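Local coordinates for sporozoite microneme protein essential for cell traversal (Plasmodium berghei, PDB 4U5A), which is essential for host cell traversal by the malaria sporozoite, probably acting as a secreted microneme protein, at residues A[94-105]-A[188-199]. Sequence-based numbering, arbitrary orientation.
Sequences QKEKIKNVCNFI and LINDLQIKLKNI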
loop_
_atom_site.group_PDB
_atom_site.type_symbol
_atom_site.label_atom_id
_atom_site.label_comp_id
_atom_site.label_asym_id
_atom_site.label_seq_id
_atom_site.Cartn_x
_atom_site.Cartn_y
_atom_site.Cartn_z
ATOM N N GLN A 94 0.444 -1.736 -26.163
ATOM C CA GLN A 94 0.371 -2.662 -25.032
ATOM C C GLN A 94 1.312 -2.269 -23.909
ATOM O O GLN A 94 0.941 -2.311 -22.732
ATOM C CB GLN A 94 0.686 -4.093 -25.472
ATOM C CG GLN A 94 0.430 -5.146 -24.402
ATOM C CD GLN A 94 -1.039 -5.472 -24.224
ATOM O OE1 GLN A 94 -1.901 -4.920 -24.910
ATOM N NE2 GLN A 94 -1.334 -6.379 -23.298
ATOM N N LYS A 95 2.534 -1.896 -24.279
ATOM C CA LYS A 95 3.518 -1.437 -23.307
ATOM C C LYS A 95 2.956 -0.235 -22.548
ATOM O O LYS A 95 3.015 -0.170 -21.310
ATOM C CB LYS A 95 4.820 -1.071 -24.016
ATOM C CG LYS A 95 6.001 -0.812 -23.110
ATOM C CD LYS A 95 7.293 -0.838 -23.908
ATOM C CE LYS A 95 7.496 0.480 -24.636
ATOM N NZ LYS A 95 8.745 0.491 -25.445
ATOM N N GLU A 96 2.351 0.682 -23.300
ATOM C CA GLU A 96 1.682 1.842 -22.718
ATOM C C GLU A 96 0.567 1.453 -21.735
ATOM O O GLU A 96 0.479 2.001 -20.632
ATOM C CB GLU A 96 1.114 2.707 -23.847
ATOM C CG GLU A 96 0.184 3.821 -23.418
ATOM C CD GLU A 96 -0.516 4.465 -24.600
ATOM O OE1 GLU A 96 -0.228 4.074 -25.751
ATOM O OE2 GLU A 96 -1.366 5.353 -24.378
ATOM N N LYS A 97 -0.256 0.486 -22.128
ATOM C CA LYS A 97 -1.358 0.008 -21.293
ATOM C C LYS A 97 -0.870 -0.593 -19.974
ATOM O O LYS A 97 -1.434 -0.330 -18.904
ATOM C CB LYS A 97 -2.188 -1.025 -22.061
ATOM C CG LYS A 97 -2.987 -0.442 -23.216
ATOM C CD LYS A 97 -3.780 -1.519 -23.932
ATOM C CE LYS A 97 -4.611 -0.937 -25.064
ATOM N NZ LYS A 97 -5.361 -1.992 -25.804
ATOM N N ILE A 98 0.181 -1.402 -20.060
ATOM C CA ILE A 98 0.771 -2.012 -18.877
ATOM C C ILE A 98 1.310 -0.929 -17.943
ATOM O O ILE A 98 1.071 -0.966 -16.725
ATOM C CB ILE A 98 1.891 -3.001 -19.257
ATOM C CG1 ILE A 98 1.308 -4.171 -20.054
ATOM C CG2 ILE A 98 2.589 -3.526 -18.021
ATOM C CD1 ILE A 98 2.352 -5.088 -20.655
ATOM N N LYS A 99 2.012 0.045 -18.519
ATOM C CA LYS A 99 2.500 1.181 -17.741
ATOM C C LYS A 99 1.345 1.886 -17.025
ATOM O O LYS A 99 1.461 2.245 -15.848
ATOM C CB LYS A 99 3.251 2.155 -18.633
ATOM N N ASN A 100 0.229 2.064 -17.731
ATOM C CA ASN A 100 -0.939 2.720 -17.150
ATOM C C ASN A 100 -1.518 1.939 -15.973
ATOM O O ASN A 100 -1.856 2.522 -14.940
ATOM C CB ASN A 100 -2.032 2.919 -18.204
ATOM C CG ASN A 100 -1.679 3.983 -19.225
ATOM O OD1 ASN A 100 -0.795 4.813 -19.005
ATOM N ND2 ASN A 100 -2.385 3.971 -20.353
ATOM N N VAL A 101 -1.615 0.620 -16.129
ATOM C CA VAL A 101 -2.119 -0.241 -15.062
ATOM C C VAL A 101 -1.224 -0.139 -13.827
ATOM O O VAL A 101 -1.710 0.016 -12.695
ATOM C CB VAL A 101 -2.223 -1.710 -15.529
ATOM C CG1 VAL A 101 -2.507 -2.630 -14.360
ATOM C CG2 VAL A 101 -3.307 -1.852 -16.584
ATOM N N CYS A 102 0.085 -0.211 -14.055
ATOM C CA CYS A 102 1.052 -0.091 -12.968
ATOM C C CYS A 102 0.894 1.241 -12.225
ATOM O O CYS A 102 0.858 1.277 -10.986
ATOM C CB CYS A 102 2.476 -0.224 -13.507
ATOM S SG CYS A 102 2.876 -1.855 -14.171
ATOM N N ASN A 103 0.778 2.328 -12.984
ATOM C CA ASN A 103 0.610 3.645 -12.381
ATOM C C ASN A 103 -0.685 3.741 -11.584
ATOM O O ASN A 103 -0.721 4.363 -10.521
ATOM C CB ASN A 103 0.631 4.735 -13.452
ATOM C CG ASN A 103 1.997 4.908 -14.083
ATOM O OD1 ASN A 103 3.015 4.519 -13.509
ATOM N ND2 ASN A 103 2.028 5.491 -15.279
ATOM N N PHE A 104 -1.740 3.112 -12.094
ATOM C CA PHE A 104 -3.016 3.042 -11.387
ATOM C C PHE A 104 -2.833 2.388 -10.021
ATOM O O PHE A 104 -3.225 2.954 -8.981
ATOM C CB PHE A 104 -4.047 2.281 -12.225
ATOM C CG PHE A 104 -5.275 1.873 -11.464
ATOM C CD1 PHE A 104 -6.324 2.760 -11.285
ATOM C CD2 PHE A 104 -5.391 0.589 -10.948
ATOM C CE1 PHE A 104 -7.461 2.384 -10.589
ATOM C CE2 PHE A 104 -6.522 0.204 -10.252
ATOM C CZ PHE A 104 -7.561 1.104 -10.073
ATOM N N ILE A 105 -2.225 1.203 -10.029
ATOM C CA ILE A 105 -1.967 0.477 -8.789
ATOM C C ILE A 105 -1.173 1.335 -7.803
ATOM O O ILE A 105 -1.552 1.457 -6.632
ATOM C CB ILE A 105 -1.201 -0.840 -9.045
ATOM C CG1 ILE A 105 -2.018 -1.772 -9.945
ATOM C CG2 ILE A 105 -0.899 -1.540 -7.733
ATOM C CD1 ILE A 105 -3.350 -2.197 -9.344
ATOM N N LEU A 188 -8.028 -4.237 -4.421
ATOM C CA LEU A 188 -7.058 -3.666 -5.348
ATOM C C LEU A 188 -6.449 -4.765 -6.206
ATOM O O LEU A 188 -6.244 -4.592 -7.408
ATOM C CB LEU A 188 -5.966 -2.918 -4.584
ATOM C CG LEU A 188 -5.072 -1.975 -5.388
ATOM C CD1 LEU A 188 -5.908 -1.028 -6.229
ATOM C CD2 LEU A 188 -4.168 -1.192 -4.452
ATOM N N ILE A 189 -6.175 -5.899 -5.571
ATOM C CA ILE A 189 -5.699 -7.088 -6.265
ATOM C C ILE A 189 -6.753 -7.531 -7.275
ATOM O O ILE A 189 -6.429 -7.977 -8.376
ATOM C CB ILE A 189 -5.381 -8.229 -5.273
ATOM C CG1 ILE A 189 -4.113 -7.905 -4.476
ATOM C CG2 ILE A 189 -5.236 -9.566 -5.992
ATOM C CD1 ILE A 189 -3.770 -8.944 -3.423
ATOM N N ASN A 190 -8.021 -7.386 -6.902
ATOM C CA ASN A 190 -9.112 -7.755 -7.793
ATOM C C ASN A 190 -9.194 -6.797 -8.983
ATOM O O ASN A 190 -9.433 -7.225 -10.112
ATOM C CB ASN A 190 -10.440 -7.781 -7.034
ATOM C CG ASN A 190 -11.582 -8.334 -7.869
ATOM O OD1 ASN A 190 -11.603 -9.519 -8.201
ATOM N ND2 ASN A 190 -12.543 -7.480 -8.202
ATOM N N ASP A 191 -8.987 -5.507 -8.729
ATOM C CA ASP A 191 -8.977 -4.510 -9.799
ATOM C C ASP A 191 -7.827 -4.752 -10.772
ATOM O O ASP A 191 -7.982 -4.585 -11.982
ATOM C CB ASP A 191 -8.884 -3.092 -9.223
ATOM C CG ASP A 191 -10.143 -2.673 -8.484
ATOM O OD1 ASP A 191 -11.224 -3.228 -8.775
ATOM O OD2 ASP A 191 -10.049 -1.779 -7.615
ATOM N N LEU A 192 -6.677 -5.151 -10.236
ATOM C CA LEU A 192 -5.502 -5.447 -11.048
ATOM C C LEU A 192 -5.747 -6.638 -11.972
ATOM O O LEU A 192 -5.394 -6.608 -13.151
ATOM C CB LEU A 192 -4.292 -5.720 -10.154
ATOM C CG LEU A 192 -3.012 -6.179 -10.856
ATOM C CD1 LEU A 192 -2.490 -5.107 -11.791
ATOM C CD2 LEU A 192 -1.954 -6.547 -9.834
ATOM N N GLN A 193 -6.351 -7.689 -11.430
ATOM C CA GLN A 193 -6.638 -8.881 -12.213
ATOM C C GLN A 193 -7.678 -8.607 -13.291
ATOM O O GLN A 193 -7.677 -9.248 -14.341
ATOM C CB GLN A 193 -7.095 -10.023 -11.306
ATOM C CG GLN A 193 -5.946 -10.738 -10.609
ATOM C CD GLN A 193 -6.414 -11.819 -9.661
ATOM O OE1 GLN A 193 -7.493 -11.727 -9.076
ATOM N NE2 GLN A 193 -5.611 -12.864 -9.521
ATOM N N ILE A 194 -8.555 -7.643 -13.032
ATOM C CA ILE A 194 -9.568 -7.260 -14.006
ATOM C C ILE A 194 -8.951 -6.432 -15.133
ATOM O O ILE A 194 -9.189 -6.698 -16.312
ATOM C CB ILE A 194 -10.716 -6.475 -13.340
ATOM C CG1 ILE A 194 -11.563 -7.417 -12.480
ATOM C CG2 ILE A 194 -11.594 -5.809 -14.386
ATOM C CD1 ILE A 194 -12.677 -6.727 -11.719
ATOM N N LYS A 195 -8.144 -5.438 -14.772
ATOM C CA LYS A 195 -7.541 -4.555 -15.764
ATOM C C LYS A 195 -6.538 -5.288 -16.650
ATOM O O LYS A 195 -6.406 -4.970 -17.831
ATOM C CB LYS A 195 -6.860 -3.366 -15.083
ATOM C CG LYS A 195 -7.826 -2.292 -14.628
ATOM C CD LYS A 195 -7.110 -1.059 -14.100
ATOM C CE LYS A 195 -8.100 0.076 -13.884
ATOM N NZ LYS A 195 -9.219 -0.341 -12.992
ATOM N N LEU A 196 -5.844 -6.274 -16.090
ATOM C CA LEU A 196 -4.889 -7.055 -16.870
ATOM C C LEU A 196 -5.611 -7.957 -17.860
ATOM O O LEU A 196 -5.124 -8.198 -18.964
ATOM C CB LEU A 196 -3.990 -7.890 -15.957
ATOM C CG LEU A 196 -2.910 -7.124 -15.194
ATOM C CD1 LEU A 196 -2.070 -8.079 -14.368
ATOM C CD2 LEU A 196 -2.033 -6.341 -16.160
ATOM N N LYS A 197 -6.779 -8.448 -17.462
ATOM C CA LYS A 197 -7.576 -9.302 -18.331
ATOM C C LYS A 197 -8.093 -8.523 -19.541
ATOM O O LYS A 197 -8.204 -9.068 -20.640
ATOM C CB LYS A 197 -8.742 -9.917 -17.556
ATOM C CG LYS A 197 -9.455 -11.023 -18.311
ATOM C CD LYS A 197 -10.765 -11.406 -17.649
ATOM C CE LYS A 197 -11.586 -12.306 -18.562
ATOM N NZ LYS A 197 -12.956 -12.554 -18.032
ATOM N N ASN A 198 -8.385 -7.241 -19.338
ATOM C CA ASN A 198 -8.905 -6.382 -20.400
ATOM C C ASN A 198 -7.855 -6.065 -21.460
ATOM O O ASN A 198 -8.165 -5.487 -22.501
ATOM C CB ASN A 198 -9.444 -5.074 -19.813
ATOM C CG ASN A 198 -10.783 -5.248 -19.125
ATOM O OD1 ASN A 198 -11.328 -6.351 -19.064
ATOM N ND2 ASN A 198 -11.323 -4.155 -18.598
ATOM N N ILE A 199 -6.612 -6.449 -21.187
ATOM C CA ILE A 199 -5.513 -6.244 -22.124
ATOM C C ILE A 199 -4.768 -7.561 -22.314
ATOM O O ILE A 199 -3.656 -7.596 -22.842
ATOM C CB ILE A 199 -4.535 -5.149 -21.640
ATOM C CG1 ILE A 199 -3.775 -5.617 -20.395
ATOM C CG2 ILE A 199 -5.280 -3.854 -21.349
ATOM C CD1 ILE A 199 -2.751 -4.619 -19.890
#
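Lys195 lays the end of its chain across one face of the Phe104 ring, the two side chains crossing at about a right angle. Lys195 CB meets Val101 CG2 at 4.1 Å. CD lies above the ring, over its CD2-CE2 side. Lys195 CE sits over the ring centre, 3.8 Å from the centroid of Phe104 and almost exactly on the normal, a CH-pi contact. The chain bends at its last torsion (chi4 55°), which keeps Lys195 NZ over the same face, 4.0 Å from the Phe104 centroid, as a cation-pi partner. Asp191 brings CB to the ring edge near CE2. Helices 88-126 and 167-197 are neighbours in the four-helix bundle of SPECT1; the axes of 94-105 and 188-197 are antiparallel at 169° and come within 10.5 Å. Toward the bundle interior the contact is aliphatic: Val101 CG1 packs on Leu192 CD1 at 3.6 Å, and Ile105 CD1 rests against Leu192 CB; Leu188 CD1 also touches Ile105 CD1. Helix 59-84 touches Leu192 through Ile68, while helix 10-39 meets Ile98 through Phe14 and Leu17. At the C-terminal end of 188-199, Ile199 turns its side chain to helix 88-126, CD1 lying near Ile98 CG1 and CG2 against Lys97 CD. The Ile199 carbonyl O accepts a hydrogen bond from Gln94 NE2 (2.7 Å, 160° at the hydrogen). Gln94 bends at its second torsion to bring its amide there, the acceptor lying nearly in the amide plane.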